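PDB 4I3Y: inositol monophosphatase family protein from Staphylococcus aureus subsp. aureus MSSA476, which probably hydrolyses inositol monophosphates to inositol and phosphate in a magnesium-dependent reaction that is inhibited by lithium. Local coordinates for residues A[70-75]-A[80-85]; A[259-262]-A[266-269]. All blocks are in the same frame, centred on the assembly; numbering follows the deposited sequence.

How the contacts relate
Contact 1 comes first along the chain and closes long before contact 2 opens; their centres lie 33 Å apart, and their nearest atoms are still about 20 Å from each other. Contact 1 (70-75 with 80-85) folds a loop against strand 72-75, the outermost strand at one side of the seven-stranded sheet, which helix 51-67 also packs against. Contact 2 (259-262 with 266-269) turns the C-terminal tail back on helix 254-262, beside helix 172-181 and the loops next to the five-stranded sheet. The two contacts share no strand or helix. They belong to separate sheet-and-helix layers of the inositol monophosphatase fold, and contact 1 is the one close to the magnesium site.

Contact 1: residues A[70-75]-A[80-85]; sequences EHQLLA and NAMITN
Ile83 reaches across from the loop 80-85 to strand 72-75, and its CD1 comes to 3.6 Å from Leu73 O. With CG1 anti to the carbonyl carbon (chi1 -53°) and a further bend at chi2, this thin branch lies against the strand backbone, while Ile83 CG1 packs at 4.3 Å from Leu74 CB. An aliphatic residue suits this place, since it meets both a main-chain oxygen and the leucine. Leu74, buried, also packs on Leu90 and Ile92, and Leu73 is directed to the other face, against helix 51-67. The Gln72 and Met82 side is more open to solvent. Gln72, its chain extended, runs past Met82 in the opposite direction, Gln72 NE2 lying 3.6 Å from Met82 CG; the exposed methionine bends back so that Met82 CE stands 4.0 Å from Leu73 O. That oxygen is hydrogen-bonded by Lys78. A type I beta turn from Asn80 to Ile83, closed by Ile83 N to Asn80 O at 3.1 Å, shapes the loop. Strand 72-75 pairs in parallel with 89-97; Glu76, just after the first, and Asp94, within the second, are magnesium ligands, so the loop packs on an edge strand leading into the metal site of the inositol monophosphatase fold.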
ATOM      1  N   GLU A  70     -24.785 -24.885  15.262  1.00 37.36           N
ATOM      2  CA  GLU A  70     -25.456 -23.929  16.172  1.00 41.13           C
ATOM      3  C   GLU A  70     -24.995 -22.516  15.882  1.00 33.97           C
ATOM      4  O   GLU A  70     -25.649 -21.553  16.279  1.00 36.92           O
ATOM      5  CB  GLU A  70     -25.098 -24.173  17.659  1.00 46.22           C
ATOM      6  CG  GLU A  70     -25.382 -25.555  18.191  1.00 62.44           C
ATOM      7  CD  GLU A  70     -26.776 -26.005  17.820  1.00 70.55           C
ATOM      8  OE1 GLU A  70     -26.896 -26.880  16.929  1.00 79.63           O
ATOM      9  OE2 GLU A  70     -27.749 -25.458  18.395  1.00 71.81           O
ATOM     10  N   HIS A  71     -23.819 -22.391  15.281  1.00 30.31           N
ATOM     11  CA  HIS A  71     -23.143 -21.081  15.226  1.00 29.66           C
ATOM     12  C   HIS A  71     -23.879 -20.154  14.238  1.00 26.22           C
ATOM     13  O   HIS A  71     -24.355 -20.602  13.221  1.00 25.17           O
ATOM     14  CB  HIS A  71     -21.641 -21.251  14.917  1.00 24.82           C
ATOM     15  CG  HIS A  71     -20.860 -21.811  16.059  1.00 25.38           C
ATOM     16  ND1 HIS A  71     -19.563 -21.431  16.347  1.00 27.43           N
ATOM     17  CD2 HIS A  71     -21.200 -22.719  17.004  1.00 27.51           C
ATOM     18  CE1 HIS A  71     -19.151 -22.058  17.433  1.00 24.98           C
ATOM     19  NE2 HIS A  71     -20.119 -22.854  17.847  1.00 25.35           N
ATOM     20  N   GLN A  72     -24.013 -18.877  14.560  1.00 26.67           N
ATOM     21  CA  GLN A  72     -24.661 -17.979  13.589  1.00 26.69           C
ATOM     22  C   GLN A  72     -23.643 -17.072  12.777  1.00 22.92           C
ATOM     23  O   GLN A  72     -22.556 -16.805  13.264  1.00 22.32           O
ATOM     24  CB  GLN A  72     -25.724 -17.172  14.300  1.00 28.21           C
ATOM     25  CG  GLN A  72     -27.092 -17.851  14.220  1.00 37.07           C
ATOM     26  CD  GLN A  72     -28.184 -16.866  14.608  1.00 44.35           C
ATOM     27  OE1 GLN A  72     -28.190 -16.378  15.748  1.00 43.66           O
ATOM     28  NE2 GLN A  72     -29.071 -16.498  13.636  1.00 41.22           N
ATOM     29  N   LEU A  73     -24.020 -16.641  11.573  1.00 18.63           N
ATOM     30  CA  LEU A  73     -23.155 -15.840  10.692  1.00 17.81           C
ATOM     31  C   LEU A  73     -23.710 -14.425  10.399  1.00 18.81           C
ATOM     32  O   LEU A  73     -24.814 -14.265   9.803  1.00 21.90           O
ATOM     33  CB  LEU A  73     -22.856 -16.602   9.383  1.00 15.27           C
ATOM     34  CG  LEU A  73     -22.020 -15.879   8.321  1.00 13.48           C
ATOM     35  CD1 LEU A  73     -20.590 -15.665   8.866  1.00 14.24           C
ATOM     36  CD2 LEU A  73     -21.967 -16.695   7.075  1.00 13.69           C
ATOM     37  N   LEU A  74     -22.982 -13.413  10.850  1.00 18.30           N
ATOM     38  CA  LEU A  74     -23.239 -12.036  10.391  1.00 18.23           C
ATOM     39  C   LEU A  74     -22.237 -11.699   9.267  1.00 17.04           C
ATOM     40  O   LEU A  74     -21.043 -11.667   9.526  1.00 16.30           O
ATOM     41  CB  LEU A  74     -23.110 -11.073  11.573  1.00 19.90           C
ATOM     42  CG  LEU A  74     -23.166  -9.521  11.404  1.00 21.09           C
ATOM     43  CD1 LEU A  74     -24.227  -9.154  10.444  1.00 23.80           C
ATOM     44  CD2 LEU A  74     -23.419  -8.819  12.719  1.00 18.61           C
ATOM     45  N   ALA A  75     -22.693 -11.485   8.027  1.00 15.97           N
ATOM     46  CA  ALA A  75     -21.745 -11.328   6.914  1.00 15.32           C
ATOM     47  C   ALA A  75     -22.205 -10.333   5.867  1.00 16.23           C
ATOM     48  O   ALA A  75     -23.446 -10.163   5.605  1.00 17.41           O
ATOM     49  CB  ALA A  75     -21.446 -12.668   6.248  1.00 13.98           C
ATOM     50  N   ASN A  80     -28.775  -9.940   7.304  1.00 20.61           N
ATOM     51  CA  ASN A  80     -28.506 -10.343   8.649  1.00 20.57           C
ATOM     52  C   ASN A  80     -29.611  -9.980   9.608  1.00 22.70           C
ATOM     53  O   ASN A  80     -29.323  -9.740  10.780  1.00 20.43           O
ATOM     54  CB  ASN A  80     -27.236  -9.664   9.075  1.00 21.20           C
ATOM     55  CG  ASN A  80     -26.087 -10.032   8.135  1.00 22.05           C
ATOM     56  OD1 ASN A  80     -25.620  -9.187   7.333  1.00 22.92           O
ATOM     57  ND2 ASN A  80     -25.677 -11.302   8.177  1.00 16.05           N
ATOM     58  N   ALA A  81     -30.851  -9.914   9.084  1.00 25.52           N
ATOM     59  CA  ALA A  81     -32.061  -9.504   9.855  1.00 30.88           C
ATOM     60  C   ALA A  81     -32.270 -10.382  11.070  1.00 31.22           C
ATOM     61  O   ALA A  81     -32.575  -9.870  12.122  1.00 33.89           O
ATOM     62  CB  ALA A  81     -33.333  -9.465   8.977  1.00 30.88           C
ATOM     63  N   MET A  82     -32.056 -11.686  10.901  1.00 34.86           N
ATOM     64  CA  MET A  82     -32.099 -12.707  11.967  1.00 39.28           C
ATOM     65  C   MET A  82     -31.056 -12.653  13.119  1.00 40.21           C
ATOM     66  O   MET A  82     -31.135 -13.460  14.036  1.00 38.69           O
ATOM     67  CB  MET A  82     -32.069 -14.106  11.318  1.00 43.61           C
ATOM     68  CG  MET A  82     -30.675 -14.646  10.945  1.00 49.59           C
ATOM     69  SD  MET A  82     -29.734 -13.829   9.603  1.00 59.27           S
ATOM     70  CE  MET A  82     -28.687 -15.230   9.130  1.00 57.72           C
ATOM     71  N   ILE A  83     -30.091 -11.725  13.080  1.00 36.92           N
ATOM     72  CA  ILE A  83     -29.014 -11.667  14.093  1.00 32.27           C
ATOM     73  C   ILE A  83     -29.385 -10.736  15.246  1.00 37.25           C
ATOM     74  O   ILE A  83     -29.684  -9.559  15.026  1.00 34.26           O
ATOM     75  CB  ILE A  83     -27.643 -11.179  13.517  1.00 27.82           C
ATOM     76  CG1 ILE A  83     -27.206 -12.004  12.285  1.00 25.13           C
ATOM     77  CG2 ILE A  83     -26.589 -11.117  14.627  1.00 27.59           C
ATOM     78  CD1 ILE A  83     -26.968 -13.472  12.585  1.00 24.10           C
ATOM     79  N   THR A  84     -29.336 -11.242  16.473  1.00 39.69           N
ATOM     80  CA  THR A  84     -29.771 -10.452  17.641  1.00 42.88           C
ATOM     81  C   THR A  84     -28.681 -10.160  18.670  1.00 43.81           C
ATOM     82  O   THR A  84     -27.530 -10.586  18.532  1.00 43.64           O
ATOM     83  CB  THR A  84     -30.947 -11.130  18.383  1.00 44.77           C
ATOM     84  OG1 THR A  84     -30.643 -12.519  18.589  1.00 39.03           O
ATOM     85  CG2 THR A  84     -32.247 -10.958  17.603  1.00 43.83           C
ATOM     86  N   ASN A  85     -29.108  -9.416  19.693  1.00 50.21           N
ATOM     87  CA  ASN A  85     -28.352  -9.064  20.893  1.00 52.36           C
ATOM     88  C   ASN A  85     -27.840 -10.275  21.692  1.00 53.20           C
ATOM     89  O   ASN A  85     -26.786 -10.207  22.314  1.00 51.19           O
ATOM     90  CB  ASN A  85     -29.249  -8.184  21.801  1.00 45.92           C
TER

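Contact 2: residues A[259-262]-A[266-269]; sequences KILN and GYQK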
ATOM      1  N   LYS A 259      -8.829  14.242  18.994  1.00 18.01           N
ATOM      2  CA  LYS A 259      -9.057  15.660  19.233  1.00 20.49           C
ATOM      3  C   LYS A 259      -8.998  16.451  17.896  1.00 18.19           C
ATOM      4  O   LYS A 259      -9.850  17.298  17.645  1.00 18.88           O
ATOM      5  CB  LYS A 259      -8.170  16.196  20.357  1.00 25.19           C
ATOM      6  CG  LYS A 259      -6.848  16.723  19.877  1.00 33.60           C
ATOM      7  CD  LYS A 259      -6.538  18.120  20.456  1.00 40.16           C
ATOM      8  CE  LYS A 259      -5.007  18.322  20.562  1.00 41.45           C
ATOM      9  NZ  LYS A 259      -4.342  17.968  19.272  1.00 43.12           N
ATOM     10  N   ILE A 260      -8.048  16.134  17.015  1.00 17.65           N
ATOM     11  CA  ILE A 260      -8.076  16.694  15.623  1.00 18.08           C
ATOM     12  C   ILE A 260      -9.401  16.415  14.878  1.00 16.46           C
ATOM     13  O   ILE A 260      -9.961  17.281  14.206  1.00 16.69           O
ATOM     14  CB  ILE A 260      -6.906  16.197  14.762  1.00 17.71           C
ATOM     15  CG1 ILE A 260      -5.596  16.729  15.294  1.00 19.16           C
ATOM     16  CG2 ILE A 260      -7.009  16.704  13.332  1.00 19.55           C
ATOM     17  CD1 ILE A 260      -4.385  15.970  14.747  1.00 18.95           C
ATOM     18  N   LEU A 261      -9.888  15.178  14.927  1.00 17.84           N
ATOM     19  CA  LEU A 261     -11.107  14.843  14.204  1.00 16.60           C
ATOM     20  C   LEU A 261     -12.307  15.655  14.718  1.00 17.24           C
ATOM     21  O   LEU A 261     -13.249  15.917  13.967  1.00 19.94           O
ATOM     22  CB  LEU A 261     -11.441  13.327  14.375  1.00 16.82           C
ATOM     23  CG  LEU A 261     -10.644  12.337  13.522  1.00 17.00           C
ATOM     24  CD1 LEU A 261     -10.818  10.917  14.073  1.00 17.68           C
ATOM     25  CD2 LEU A 261     -10.991  12.426  12.043  1.00 16.43           C
ATOM     26  N   ASN A 262     -12.337  15.926  16.012  1.00 17.84           N
ATOM     27  CA  ASN A 262     -13.513  16.484  16.625  1.00 21.28           C
ATOM     28  C   ASN A 262     -13.435  18.051  16.725  1.00 23.35           C
ATOM     29  O   ASN A 262     -14.442  18.701  17.038  1.00 23.87           O
ATOM     30  CB  ASN A 262     -13.761  15.823  17.991  1.00 21.42           C
ATOM     31  CG  ASN A 262     -14.187  14.358  17.863  1.00 25.69           C
ATOM     32  OD1 ASN A 262     -15.095  14.022  17.081  1.00 26.72           O
ATOM     33  ND2 ASN A 262     -13.550  13.476  18.632  1.00 22.77           N
ATOM     34  N   GLY A 266     -15.952  19.276  14.087  1.00 24.87           N
ATOM     35  CA  GLY A 266     -15.771  17.876  13.623  1.00 21.05           C
ATOM     36  C   GLY A 266     -15.421  17.608  12.159  1.00 21.43           C
ATOM     37  O   GLY A 266     -14.963  18.499  11.451  1.00 23.56           O
ATOM     38  N   TYR A 267     -15.606  16.371  11.677  1.00 19.74           N
ATOM     39  CA  TYR A 267     -14.827  15.966  10.508  1.00 20.14           C
ATOM     40  C   TYR A 267     -15.698  15.803   9.282  1.00 21.10           C
ATOM     41  O   TYR A 267     -15.209  15.477   8.217  1.00 19.96           O
ATOM     42  CB  TYR A 267     -14.062  14.666  10.810  1.00 20.07           C
ATOM     43  CG  TYR A 267     -15.009  13.584  11.200  1.00 20.01           C
ATOM     44  CD1 TYR A 267     -15.720  12.860  10.208  1.00 20.65           C
ATOM     45  CD2 TYR A 267     -15.262  13.298  12.562  1.00 20.47           C
ATOM     46  CE1 TYR A 267     -16.631  11.868  10.554  1.00 19.95           C
ATOM     47  CE2 TYR A 267     -16.162  12.300  12.910  1.00 21.64           C
ATOM     48  CZ  TYR A 267     -16.810  11.586  11.894  1.00 21.34           C
ATOM     49  OH  TYR A 267     -17.677  10.624  12.236  1.00 24.15           O
ATOM     50  N   GLN A 268     -17.002  16.005   9.448  1.00 20.18           N
ATOM     51  CA  GLN A 268     -17.948  15.867   8.336  1.00 22.41           C
ATOM     52  C   GLN A 268     -17.765  17.030   7.352  1.00 23.19           C
ATOM     53  O   GLN A 268     -17.300  18.143   7.712  1.00 24.69           O
ATOM     54  CB  GLN A 268     -19.405  15.836   8.872  1.00 22.48           C
ATOM     55  CG  GLN A 268     -19.722  14.739   9.904  1.00 23.74           C
ATOM     56  CD  GLN A 268     -19.850  13.378   9.247  1.00 25.38           C
ATOM     57  OE1 GLN A 268     -19.965  13.295   8.023  1.00 28.84           O
ATOM     58  NE2 GLN A 268     -19.805  12.301  10.040  1.00 26.98           N
ATOM     59  N   LYS A 269     -18.136  16.808   6.110  1.00 25.31           N
ATOM     60  CA  LYS A 269     -17.994  17.861   5.070  1.00 26.72           C
ATOM     61  C   LYS A 269     -18.889  19.096   5.414  1.00 28.45           C
ATOM     62  O   LYS A 269     -18.485  20.278   5.300  1.00 26.80           O
ATOM     63  CB  LYS A 269     -18.344  17.234   3.720  1.00 27.28           C
ATOM     64  CG  LYS A 269     -17.350  16.178   3.233  1.00 30.47           C
ATOM     65  CD  LYS A 269     -16.356  16.769   2.226  1.00 35.93           C
ATOM     66  CE  LYS A 269     -15.787  15.765   1.208  1.00 35.29           C
ATOM     67  NZ  LYS A 269     -16.831  14.859   0.660  1.00 38.05           N
TER
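Leu261 and Tyr267 meet where the tail comes back to the end of helix 254-262. The leucine holds CG anti to its carbonyl carbon (chi1 -78°); CD1 continues the extended chain, and the other methyl, Leu261 CD2, branches toward the tail, 4.0 Å from Tyr267 CB. The two side chains cross at a slant. Tyr267 takes the less common rotamer in which CG sits between the backbone N and the carbonyl carbon (chi1 58°). This turns the ring so that Leu261 O lies at its edge, in the ring plane, 3.6 Å from Tyr267 CD2. An aromatic suits this place because its polarised ring-edge hydrogens can face a carbonyl oxygen, while the tyrosine side chain also touches Thr174, Thr209, Leu233 and Pro245. Leu261 O stands 3.2 Å from Gly266 CA, a CA-H...O contact, but Tyr267 N, 3.3 Å from Leu261 O, approaches it at too poor an angle for a hydrogen bond. Such a chain reversal after a final helical turn ties the C-terminal tail to the layer of the inositol monophosphatase fold that contains the five-stranded sheet. Glycine suits Gly266 because its phi is positive, and at its backbone angles a beta carbon would be jammed against the carbonyl oxygen of the preceding residue. Asn262, more exposed, starts away from the tail, then swings its amide round, and its short side chain lets ND2 hydrogen-bond to the backbone acceptor Leu233 O. Gly266 O accepts a hydrogen bond from Arg271 NH2, further along the tail.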